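Local coordinates for transcriptional activator TenA-1 (Sulfolobus solfataricus P2, PDB 2QZC), which is a putative TenA-like thiaminase of the TENA/THI-4/PQQC family with a heme oxygenase-like fold, and probably acts in the breakdown or salvage of thiamin compounds, at residues Y44-G49 with L96-D101; V52-R57 with T106-I111; G140-G145 with T166-R171; G90-K95 with K157-F162. All blocks are in the same frame, centred on the assembly; numbering follows the deposited sequence. Where two conformers were deposited one is given.

Contact 1 (Y44-G49 with L96-D101); sequences YLIQDG and LDISRD. With IMD (imidazole), chain C.
Ile98 and Leu45 both hold the next carbon of the chain opposite their own carbonyl carbon (chi1 -63° and -82°), and Ile98 then runs on extended through chi2, which delivers its CD1 methyl to helix 38-63. The two side chains cross at about a right angle. Ile98 CD1 lies 3.7 Å from Leu45 CB and 4.0 Å from Ile46 CG1, so a single methyl bears on two consecutive helical residues. Just past the end of helix 85-95, Leu96 lays its CD1 methyl on Leu45 CD1 at 3.4 Å, a tight carbon pair. Branched aliphatic groups suit this buried, nonpolar seam, where no direct hydrogen bond joins the segments. Cutting Ile98 back to an alanine removes the CD1 methyl, which is likely to open a gap beside Leu45 CB and Ile46 CG1. At the polar margin a water accepts a bond from Arg100 NH1 (3.0 Å) and lies 3.0 Å from Gly49 O. Asp48 OD1 accepts a hydrogen bond from N3 of an imidazole, probably from the crystallisation liquor, at 2.7 Å. Asp97, with positive phi, is the C-prime residue of a Schellman motif ending helix 85-95, and Ser99 N-caps helix 100-105. The seam thus joins helix 38-63 to the link between those two helices: Leu92 also packs on Leu45, Tyr93 touches Ile98, and Arg42 binds the carbonyls of Leu96 and Asp97.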
# COMPACT_ATOMS: atom_id res chain seq x y z
N TYR A 44 -3.66 -24.97 -9.75
CA TYR A 44 -3.80 -23.55 -10.15
C TYR A 44 -3.92 -22.64 -8.93
O TYR A 44 -3.27 -21.58 -8.82
CB TYR A 44 -5.01 -23.36 -11.11
CG TYR A 44 -5.48 -21.92 -11.18
CD1 TYR A 44 -4.77 -20.97 -11.91
CD2 TYR A 44 -6.61 -21.52 -10.48
CE1 TYR A 44 -5.18 -19.64 -11.91
CE2 TYR A 44 -7.04 -20.21 -10.50
CZ TYR A 44 -6.31 -19.27 -11.21
OH TYR A 44 -6.73 -17.95 -11.18
N LEU A 45 -4.83 -22.99 -8.01
CA LEU A 45 -5.08 -22.15 -6.84
C LEU A 45 -3.85 -21.97 -5.98
O LEU A 45 -3.64 -20.87 -5.40
CB LEU A 45 -6.19 -22.70 -5.95
CG LEU A 45 -7.60 -22.36 -6.39
CD1 LEU A 45 -8.54 -22.97 -5.31
CD2 LEU A 45 -7.88 -20.83 -6.60
N ILE A 46 -3.03 -23.01 -5.87
CA ILE A 46 -1.80 -22.91 -5.11
C ILE A 46 -0.83 -21.94 -5.80
O ILE A 46 -0.31 -21.00 -5.18
CB ILE A 46 -1.16 -24.27 -4.90
CG1 ILE A 46 -2.05 -25.16 -4.01
CG2 ILE A 46 0.24 -24.14 -4.27
CD1 ILE A 46 -1.62 -26.67 -4.07
N GLN A 47 -0.67 -22.08 -7.13
CA GLN A 47 0.17 -21.12 -7.86
C GLN A 47 -0.38 -19.71 -7.76
O GLN A 47 0.39 -18.74 -7.61
CB GLN A 47 0.32 -21.52 -9.34
CG GLN A 47 1.14 -22.77 -9.53
CD GLN A 47 2.54 -22.70 -8.97
OE1 GLN A 47 3.33 -21.83 -9.37
NE2 GLN A 47 2.85 -23.58 -7.99
N ASP A 48 -1.70 -19.55 -7.87
CA ASP A 48 -2.31 -18.24 -7.76
C ASP A 48 -2.09 -17.64 -6.36
O ASP A 48 -1.87 -16.42 -6.24
CB ASP A 48 -3.80 -18.31 -8.12
CG ASP A 48 -4.50 -17.00 -8.00
OD1 ASP A 48 -4.19 -16.11 -8.80
OD2 ASP A 48 -5.35 -16.87 -7.09
N GLY A 49 -2.09 -18.47 -5.32
CA GLY A 49 -1.82 -18.01 -3.94
C GLY A 49 -0.43 -17.40 -3.80
O GLY A 49 -0.22 -16.42 -3.07
N LEU A 96 -10.74 -27.57 -1.12
CA LEU A 96 -9.68 -28.20 -1.90
C LEU A 96 -8.45 -28.57 -1.08
O LEU A 96 -7.46 -28.98 -1.66
CB LEU A 96 -9.33 -27.31 -3.09
CG LEU A 96 -10.51 -27.05 -4.06
CD1 LEU A 96 -10.22 -25.87 -4.94
CD2 LEU A 96 -10.83 -28.29 -4.90
N ASP A 97 -8.53 -28.43 0.25
CA ASP A 97 -7.45 -28.84 1.17
C ASP A 97 -6.12 -28.10 0.94
O ASP A 97 -5.08 -28.72 0.81
CB ASP A 97 -7.25 -30.38 1.12
N ILE A 98 -6.20 -26.78 0.86
CA ILE A 98 -5.04 -25.92 0.67
C ILE A 98 -4.89 -25.07 1.93
O ILE A 98 -5.81 -24.36 2.30
CB ILE A 98 -5.23 -24.95 -0.53
CG1 ILE A 98 -5.37 -25.71 -1.84
CG2 ILE A 98 -4.03 -23.98 -0.65
CD1 ILE A 98 -5.88 -24.84 -2.98
N SER A 99 -3.73 -25.17 2.56
CA SER A 99 -3.40 -24.37 3.73
C SER A 99 -2.38 -23.31 3.35
O SER A 99 -1.78 -23.37 2.26
CB SER A 99 -2.76 -25.25 4.79
OG SER A 99 -1.54 -25.81 4.34
N ARG A 100 -2.15 -22.37 4.26
CA ARG A 100 -1.11 -21.37 4.09
C ARG A 100 0.25 -22.07 3.91
O ARG A 100 1.08 -21.67 3.07
CB ARG A 100 -1.08 -20.44 5.31
CG ARG A 100 0.03 -19.40 5.32
CD ARG A 100 -0.05 -18.55 4.09
NE ARG A 100 1.05 -17.60 4.00
CZ ARG A 100 1.38 -16.95 2.88
NH1 ARG A 100 0.72 -17.14 1.73
NH2 ARG A 100 2.41 -16.13 2.91
N ASP A 101 0.48 -23.11 4.70
CA ASP A 101 1.69 -23.90 4.61
C ASP A 101 1.88 -24.52 3.22
O ASP A 101 3.00 -24.53 2.72
CB ASP A 101 1.70 -25.03 5.66
CG ASP A 101 3.08 -25.64 5.84
OD1 ASP A 101 4.03 -24.87 6.15
OD2 ASP A 101 3.22 -26.88 5.70
N1 IMD C . -2.90 -14.16 -13.05
C2 IMD C . -3.70 -14.14 -12.01
N3 IMD C . -3.34 -15.14 -11.22
C4 IMD C . -2.29 -15.76 -11.76
C5 IMD C . -1.98 -15.13 -12.93
O HOH W 1 1.87 -16.58 -0.98

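Contact 2 (V52-R57 with T106-I111); sequences VEDMLR and TGYNLI
Tyr108 and Asp54 approach from opposite directions, and a single hydrogen bond carries the contact: Tyr108 OH donates to Asp54 OD2 over a short 2.5 Å. The carboxylate oxygen sits at the edge of the ring and in its plane, and it receives the phenol through its syn lone pair. Carboxylate and ring are nearly coplanar, 20° apart. Both side chains point their first bonds at each other, and Tyr108 keeps CG opposite its carbonyl carbon (chi1 -64°), which sends the ring out from the loop far enough to span backbones whose closest CA atoms, those of Asp54 and Tyr108, are 11.4 Å apart. A tyrosine suits this gap, being long, rigid and able to donate at its far end. The other carboxylate oxygen, Asp54 OD1, is held by Tyr120 OH, so the carboxylate is fixed at both oxygens; Arg117 adds a long, weak ion pair to Asp54 OD2 and a weak hydrogen bond to Tyr108 OH. With an alanine at Asp54 the carboxylate is gone, and the hydroxyls of Tyr108 and Tyr120 would probably each lose an acceptor. One turn along the helix, Arg57 grips Glu53 OE2 side-on, with NH2 at 3.0 Å and NE at 3.2 Å from that one oxygen, while Arg57 NH1 reaches backbone oxygens of Ser64 and Gly66 in the second subunit. Further out, Lys50 forms a cation-pi contact with the Tyr108 ring, and Gln47 binds the backbone of Gly107 and of Asn109, which N-caps helix 110-125. The result is a loop before a capped helix, pinned to a long helix of the all-helical heme oxygenase-like fold.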
# COMPACT_ATOMS: atom_id res chain seq x y z
N VAL A 52 -0.43 -13.96 -6.14
CA VAL A 52 -1.16 -12.80 -5.58
C VAL A 52 -0.36 -12.08 -4.52
O VAL A 52 -0.38 -10.84 -4.45
CB VAL A 52 -2.54 -13.19 -5.04
CG1 VAL A 52 -3.17 -12.07 -4.18
CG2 VAL A 52 -3.44 -13.52 -6.22
N GLU A 53 0.38 -12.82 -3.70
CA GLU A 53 1.20 -12.14 -2.68
C GLU A 53 2.31 -11.31 -3.36
O GLU A 53 2.59 -10.17 -2.98
CB GLU A 53 1.79 -13.14 -1.68
CG GLU A 53 2.56 -12.40 -0.57
CD GLU A 53 3.22 -13.29 0.45
OE1 GLU A 53 2.75 -14.42 0.63
OE2 GLU A 53 4.19 -12.86 1.10
N ASP A 54 2.99 -11.88 -4.35
CA ASP A 54 4.00 -11.10 -5.08
C ASP A 54 3.40 -9.92 -5.83
O ASP A 54 3.99 -8.84 -5.89
CB ASP A 54 4.75 -12.02 -6.08
CG ASP A 54 5.70 -12.98 -5.41
OD1 ASP A 54 6.48 -12.55 -4.52
OD2 ASP A 54 5.72 -14.15 -5.83
N MSE A 55 2.24 -10.11 -6.42
CA MSE A 55 1.50 -9.03 -7.13
C MSE A 55 1.21 -7.86 -6.16
O MSE A 55 1.38 -6.70 -6.52
CB MSE A 55 0.20 -9.59 -7.69
CG MSE A 55 -0.58 -8.67 -8.52
SE MSE A 55 -2.49 -9.19 -8.59
CE MSE A 55 -3.03 -8.57 -6.85
N LEU A 56 0.78 -8.19 -4.95
CA LEU A 56 0.49 -7.16 -3.95
C LEU A 56 1.77 -6.45 -3.54
O LEU A 56 1.80 -5.20 -3.40
CB LEU A 56 -0.18 -7.75 -2.73
CG LEU A 56 -1.61 -8.23 -2.92
CD1 LEU A 56 -2.07 -9.03 -1.72
CD2 LEU A 56 -2.54 -7.07 -3.15
N ARG A 57 2.87 -7.21 -3.34
CA ARG A 57 4.14 -6.56 -3.00
C ARG A 57 4.60 -5.61 -4.10
O ARG A 57 5.06 -4.47 -3.85
CB ARG A 57 5.19 -7.59 -2.64
CG ARG A 57 4.86 -8.34 -1.35
CD ARG A 57 5.95 -9.37 -1.08
NE ARG A 57 5.69 -10.20 0.10
CZ ARG A 57 5.94 -9.83 1.36
NH1 ARG A 57 6.45 -8.66 1.62
NH2 ARG A 57 5.69 -10.65 2.38
N THR A 106 5.06 -24.97 -1.42
CA THR A 106 5.05 -25.36 -2.85
C THR A 106 5.91 -24.33 -3.60
O THR A 106 5.86 -23.15 -3.31
CB THR A 106 3.64 -25.38 -3.42
OG1 THR A 106 2.86 -26.32 -2.64
CG2 THR A 106 3.63 -25.85 -4.88
N GLY A 107 6.73 -24.81 -4.52
CA GLY A 107 7.54 -23.90 -5.31
C GLY A 107 6.72 -23.25 -6.42
O GLY A 107 5.55 -23.57 -6.64
N TYR A 108 7.32 -22.30 -7.09
CA TYR A 108 6.72 -21.71 -8.26
C TYR A 108 6.98 -22.61 -9.48
O TYR A 108 8.04 -23.21 -9.58
CB TYR A 108 7.39 -20.39 -8.63
CG TYR A 108 7.30 -19.24 -7.65
CD1 TYR A 108 8.29 -19.07 -6.69
CD2 TYR A 108 6.29 -18.30 -7.71
CE1 TYR A 108 8.28 -17.99 -5.83
CE2 TYR A 108 6.25 -17.22 -6.84
CZ TYR A 108 7.25 -17.06 -5.91
OH TYR A 108 7.28 -15.99 -5.04
N ASN A 109 6.02 -22.69 -10.40
CA ASN A 109 6.38 -23.19 -11.72
C ASN A 109 7.14 -22.07 -12.48
O ASN A 109 7.20 -20.90 -12.04
CB ASN A 109 5.21 -23.78 -12.48
CG ASN A 109 4.11 -22.80 -12.84
OD1 ASN A 109 4.36 -21.63 -13.12
ND2 ASN A 109 2.85 -23.29 -12.84
N LEU A 110 7.77 -22.42 -13.59
CA LEU A 110 8.62 -21.46 -14.30
C LEU A 110 7.83 -20.24 -14.75
O LEU A 110 8.31 -19.10 -14.60
CB LEU A 110 9.27 -22.13 -15.52
CG LEU A 110 10.11 -21.22 -16.43
CD1 LEU A 110 11.20 -20.51 -15.67
CD2 LEU A 110 10.72 -22.02 -17.61
N ILE A 111 6.63 -20.44 -15.29
CA ILE A 111 5.86 -19.31 -15.78
C ILE A 111 5.46 -18.36 -14.66
O ILE A 111 5.56 -17.14 -14.81
CB ILE A 111 4.61 -19.79 -16.54
CG1 ILE A 111 4.97 -20.63 -17.74
CG2 ILE A 111 3.78 -18.57 -17.01
CD1 ILE A 111 5.80 -19.90 -18.81

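Contact 3 (G140-G145 with T166-R171); sequences GYSIVG and TEYKKR. With GOL (glycerol), chain F.
Lys169 approaches Ser142 along a bent path between two nearly antiparallel helices, whose segment axes come within 10.5 Å at 153°. The chain bends about its CB-CG bond (chi2 -40°), then runs extended, so that its outer half travels over the serine. Lys169 CD is the first atom to touch, 3.4 Å from Ser142 OG. Lys169 CE lies 3.3 Å from O1 of a bound glycerol. At the tip, Lys169 NZ donates to Ser142 OG at 2.8 Å. The same ammonium forms a salt bridge with Asp146 and a hydrogen bond to the carbonyl of Tyr163, and it makes a weak bond to glycerol O1. Ser142 OG, anti to the serine's own N (chi1 -172°), also pairs with glycerol O3 at 2.8 Å. A small hydroxyl residue suits the position, since its CB must also fit against Tyr168: Tyr168 CE2 comes 3.8 Å from Ser142 CB, which lies at the ring's edge and in its plane. The phenol beyond it, Tyr168 OH, packs 3.8 Å from Tyr141 CB and is hydrogen-bonded to the carbonyl of Met138. The interface therefore divides into an aromatic half and a polar half. In the latter the lysine's charge is probably offset by the Asp146 salt bridge and shared among oxygens, and the glycerol, probably from the crystallisation liquor, shows that this corner of the helix pair can take up a small polyol.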
# COMPACT_ATOMS: atom_id res chain seq x y z
N GLY A 140 -8.62 -8.70 -17.13
CA GLY A 140 -8.95 -9.96 -17.73
C GLY A 140 -9.72 -10.84 -16.78
O GLY A 140 -10.66 -11.51 -17.20
N TYR A 141 -9.35 -10.87 -15.50
CA TYR A 141 -10.11 -11.68 -14.55
C TYR A 141 -11.55 -11.16 -14.34
O TYR A 141 -12.45 -11.96 -14.06
CB TYR A 141 -9.37 -11.86 -13.22
CG TYR A 141 -8.40 -13.03 -13.20
CD1 TYR A 141 -7.49 -13.26 -14.24
CD2 TYR A 141 -8.41 -13.92 -12.15
CE1 TYR A 141 -6.58 -14.33 -14.19
CE2 TYR A 141 -7.50 -14.96 -12.09
CZ TYR A 141 -6.64 -15.22 -13.12
OH TYR A 141 -5.76 -16.28 -13.03
N SER A 142 -11.76 -9.87 -14.51
CA SER A 142 -13.13 -9.31 -14.46
C SER A 142 -13.99 -9.95 -15.56
O SER A 142 -15.13 -10.40 -15.30
CB SER A 142 -13.08 -7.80 -14.61
OG SER A 142 -14.38 -7.25 -14.38
N ILE A 143 -13.43 -10.03 -16.77
CA ILE A 143 -14.09 -10.60 -17.96
C ILE A 143 -14.34 -12.09 -17.77
O ILE A 143 -15.41 -12.64 -18.08
CB ILE A 143 -13.20 -10.36 -19.24
CG1 ILE A 143 -13.30 -8.89 -19.64
CG2 ILE A 143 -13.61 -11.26 -20.44
CD1 ILE A 143 -12.38 -8.52 -20.75
N VAL A 144 -13.33 -12.78 -17.29
CA VAL A 144 -13.41 -14.21 -17.09
C VAL A 144 -14.43 -14.56 -16.01
O VAL A 144 -15.20 -15.51 -16.18
CB VAL A 144 -12.02 -14.80 -16.77
CG1 VAL A 144 -12.09 -16.29 -16.32
CG2 VAL A 144 -11.07 -14.61 -17.97
N GLY A 145 -14.44 -13.81 -14.93
CA GLY A 145 -15.42 -14.03 -13.87
C GLY A 145 -16.84 -13.87 -14.37
O GLY A 145 -17.71 -14.69 -14.03
N THR A 166 -19.58 -6.76 -7.40
CA THR A 166 -19.52 -5.31 -7.53
C THR A 166 -18.25 -4.75 -6.87
O THR A 166 -17.69 -3.79 -7.38
CB THR A 166 -20.82 -4.60 -7.04
OG1 THR A 166 -21.17 -5.11 -5.76
CG2 THR A 166 -21.94 -4.87 -8.04
N GLU A 167 -17.80 -5.35 -5.76
CA GLU A 167 -16.57 -4.89 -5.12
C GLU A 167 -15.34 -5.08 -6.01
O GLU A 167 -14.48 -4.20 -6.03
CB GLU A 167 -16.36 -5.46 -3.71
CG GLU A 167 -17.35 -4.82 -2.66
CD GLU A 167 -17.43 -3.24 -2.65
OE1 GLU A 167 -16.40 -2.53 -2.45
OE2 GLU A 167 -18.56 -2.72 -2.84
N TYR A 168 -15.30 -6.16 -6.78
CA TYR A 168 -14.19 -6.33 -7.73
C TYR A 168 -14.33 -5.32 -8.86
O TYR A 168 -13.32 -4.71 -9.27
CB TYR A 168 -14.12 -7.75 -8.26
CG TYR A 168 -12.83 -8.01 -9.02
CD1 TYR A 168 -11.64 -8.27 -8.32
CD2 TYR A 168 -12.81 -8.05 -10.41
CE1 TYR A 168 -10.44 -8.49 -9.01
CE2 TYR A 168 -11.61 -8.27 -11.10
CZ TYR A 168 -10.45 -8.50 -10.39
OH TYR A 168 -9.26 -8.72 -11.05
N LYS A 169 -15.55 -5.11 -9.38
CA LYS A 169 -15.72 -4.12 -10.45
C LYS A 169 -15.29 -2.72 -10.03
O LYS A 169 -14.73 -1.97 -10.84
CB LYS A 169 -17.16 -4.08 -10.99
CG LYS A 169 -17.72 -5.42 -11.46
CD LYS A 169 -16.77 -6.33 -12.21
CE LYS A 169 -17.49 -7.55 -12.74
NZ LYS A 169 -16.56 -8.58 -13.33
N LYS A 170 -15.53 -2.37 -8.76
CA LYS A 170 -15.09 -1.07 -8.21
C LYS A 170 -13.57 -0.96 -8.22
O LYS A 170 -13.01 0.11 -8.50
CB LYS A 170 -15.66 -0.82 -6.80
CG LYS A 170 -17.13 -0.52 -6.78
CD LYS A 170 -17.56 -0.33 -5.33
CE LYS A 170 -19.04 0.01 -5.21
NZ LYS A 170 -19.48 0.04 -3.78
N ARG A 171 -12.89 -2.07 -7.89
CA ARG A 171 -11.43 -2.10 -7.96
C ARG A 171 -10.97 -1.83 -9.40
O ARG A 171 -10.04 -1.03 -9.61
CB ARG A 171 -10.86 -3.45 -7.56
CG ARG A 171 -10.78 -3.79 -6.10
CD ARG A 171 -10.00 -5.12 -6.00
NE ARG A 171 -9.85 -5.64 -4.64
CZ ARG A 171 -10.80 -6.25 -3.93
NH1 ARG A 171 -12.05 -6.37 -4.36
NH2 ARG A 171 -10.49 -6.69 -2.71
C1 GOL F . -16.31 -6.71 -17.03
O1 GOL F . -17.23 -6.75 -15.95
C2 GOL F . -15.92 -5.27 -17.35
O2 GOL F . -15.75 -5.12 -18.76
C3 GOL F . -14.65 -4.85 -16.60
O3 GOL F . -14.80 -4.65 -15.21

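Contact 4 (G90-K95 with K157-F162); sequences GKLYSK and KTWASF
Leu92 fills the tight part of this contact with its two methyls, one for each of two neighbouring residues, Thr158 and Trp159. Its CD1 packs 3.9 Å from Trp159 CB and 4.0 Å from Trp159 CD1, arriving at the edge of the indole and in its plane. The fork's other arm, Leu92 CD2, lies 4.1 Å from Thr158 CG2, and here the two side chains slide past each other in opposite directions. Thr158 presents its methyl to the leucine because CG2 is the branch anti to its N; the hydroxyl OG1 is turned back to bond the carbonyl of Glu154 in its own helix. A threonine thus serves both needs, apolar on the leucine side and satisfied on the polar one. Ser161 is tied in the same local manner, its OG donating to Thr158 O at 2.7 Å. Looser packing follows on the flank of Leu92: Lys91 starts toward the facing helix, but Lys91 CB stays 4.9 Å from Thr158 CG2, and nothing beyond CB is modelled, consistent with disorder. The indole of Trp159 leads away from 90-95 instead, meeting Phe41 edge-to-face and touching Tyr44 of helix 38-63, Tyr163, and Val144 of helix 127-148. With no hydrogen bond across the segments, this is plain apolar helix packing, which joins helix 85-95 to helix 154-164 beside an aromatic cluster within the helical bundle of the heme oxygenase-like fold.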
# COMPACT_ATOMS: atom_id res chain seq x y z
N GLY A 90 -10.98 -18.49 1.00
CA GLY A 90 -10.97 -19.33 2.21
C GLY A 90 -11.85 -20.56 2.08
O GLY A 90 -11.45 -21.66 2.46
N LYS A 91 -13.05 -20.37 1.53
CA LYS A 91 -13.99 -21.46 1.28
C LYS A 91 -13.41 -22.45 0.28
O LYS A 91 -13.49 -23.67 0.50
CB LYS A 91 -15.32 -20.93 0.71
N LEU A 92 -12.84 -21.93 -0.81
CA LEU A 92 -12.21 -22.79 -1.80
C LEU A 92 -11.02 -23.53 -1.21
O LEU A 92 -10.84 -24.71 -1.48
CB LEU A 92 -11.72 -22.00 -3.02
CG LEU A 92 -12.75 -21.28 -3.91
CD1 LEU A 92 -12.03 -20.37 -4.91
CD2 LEU A 92 -13.62 -22.29 -4.60
N TYR A 93 -10.17 -22.82 -0.47
CA TYR A 93 -8.98 -23.45 0.13
C TYR A 93 -9.35 -24.60 1.06
O TYR A 93 -8.70 -25.64 1.03
CB TYR A 93 -8.14 -22.40 0.85
CG TYR A 93 -7.36 -21.42 -0.02
CD1 TYR A 93 -7.47 -21.39 -1.43
CD2 TYR A 93 -6.57 -20.44 0.58
CE1 TYR A 93 -6.76 -20.47 -2.19
CE2 TYR A 93 -5.87 -19.50 -0.20
CZ TYR A 93 -5.97 -19.53 -1.58
OH TYR A 93 -5.31 -18.60 -2.34
N SER A 94 -10.43 -24.44 1.83
CA SER A 94 -10.96 -25.52 2.68
C SER A 94 -11.50 -26.69 1.87
O SER A 94 -11.13 -27.84 2.13
CB SER A 94 -12.03 -25.00 3.61
OG SER A 94 -11.44 -24.05 4.48
N LYS A 95 -12.35 -26.41 0.88
CA LYS A 95 -12.90 -27.47 0.03
C LYS A 95 -11.82 -28.25 -0.72
O LYS A 95 -11.96 -29.46 -0.90
CB LYS A 95 -13.90 -26.92 -1.00
N LYS A 157 -18.23 -21.70 -9.98
CA LYS A 157 -19.14 -20.59 -9.76
C LYS A 157 -18.69 -19.77 -8.54
O LYS A 157 -18.72 -18.54 -8.55
CB LYS A 157 -20.59 -21.13 -9.57
CG LYS A 157 -21.64 -20.07 -9.42
CD LYS A 157 -23.06 -20.64 -9.18
CE LYS A 157 -23.62 -21.35 -10.36
NZ LYS A 157 -23.83 -20.49 -11.57
N THR A 158 -18.28 -20.46 -7.48
CA THR A 158 -17.79 -19.78 -6.26
C THR A 158 -16.55 -18.94 -6.55
O THR A 158 -16.48 -17.77 -6.15
CB THR A 158 -17.47 -20.78 -5.14
OG1 THR A 158 -18.67 -21.49 -4.77
CG2 THR A 158 -16.93 -20.07 -3.88
N TRP A 159 -15.59 -19.53 -7.27
CA TRP A 159 -14.38 -18.79 -7.66
C TRP A 159 -14.75 -17.57 -8.46
O TRP A 159 -14.28 -16.45 -8.17
CB TRP A 159 -13.48 -19.72 -8.48
CG TRP A 159 -12.25 -19.03 -9.07
CD1 TRP A 159 -11.03 -18.86 -8.47
CD2 TRP A 159 -12.14 -18.51 -10.38
NE1 TRP A 159 -10.19 -18.20 -9.31
CE2 TRP A 159 -10.83 -17.95 -10.49
CE3 TRP A 159 -13.01 -18.37 -11.45
CZ2 TRP A 159 -10.38 -17.33 -11.65
CZ3 TRP A 159 -12.60 -17.71 -12.58
CH2 TRP A 159 -11.26 -17.21 -12.69
N ALA A 160 -15.60 -17.75 -9.47
CA ALA A 160 -16.01 -16.66 -10.36
C ALA A 160 -16.78 -15.55 -9.66
O ALA A 160 -16.66 -14.38 -10.05
CB ALA A 160 -16.81 -17.18 -11.57
N SER A 161 -17.52 -15.90 -8.60
CA SER A 161 -18.37 -14.91 -7.92
C SER A 161 -17.57 -13.77 -7.35
O SER A 161 -18.07 -12.64 -7.32
CB SER A 161 -19.23 -15.56 -6.84
OG SER A 161 -18.44 -16.00 -5.75
N PHE A 162 -16.32 -14.02 -6.93
CA PHE A 162 -15.49 -12.92 -6.47
C PHE A 162 -15.19 -11.90 -7.60
O PHE A 162 -15.38 -10.69 -7.45
CB PHE A 162 -14.21 -13.39 -5.83
CG PHE A 162 -13.28 -12.27 -5.50
CD1 PHE A 162 -13.71 -11.22 -4.66
CD2 PHE A 162 -12.01 -12.20 -6.08
CE1 PHE A 162 -12.87 -10.12 -4.39
CE2 PHE A 162 -11.16 -11.13 -5.79
CZ PHE A 162 -11.60 -10.09 -4.94

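Contacts 1 and 2 share helix 38-63, their centres 11 Å apart, and are tied by a salt bridge from Arg100 NH2 to Glu53 OE1 (2.9 Å). Contact 4 continues contact 1 where Tyr93 OH packs 3.9 Å from Gly49 CA, and its Trp159 packs on Tyr141 of contact 3. Although the centres of contacts 1 and 3 are 21 Å apart, Tyr44 OH and Tyr141 OH lie 2.7 Å from each other, probably hydrogen-bonded. The imidazole held by Asp48 and Glu199 comes within about 3 Å of the Tyr141 side chain at the nearest atoms, so these residues border what may be a ligand pocket. Contact 2 stays about 7 Å from contact 3 at the nearest atoms.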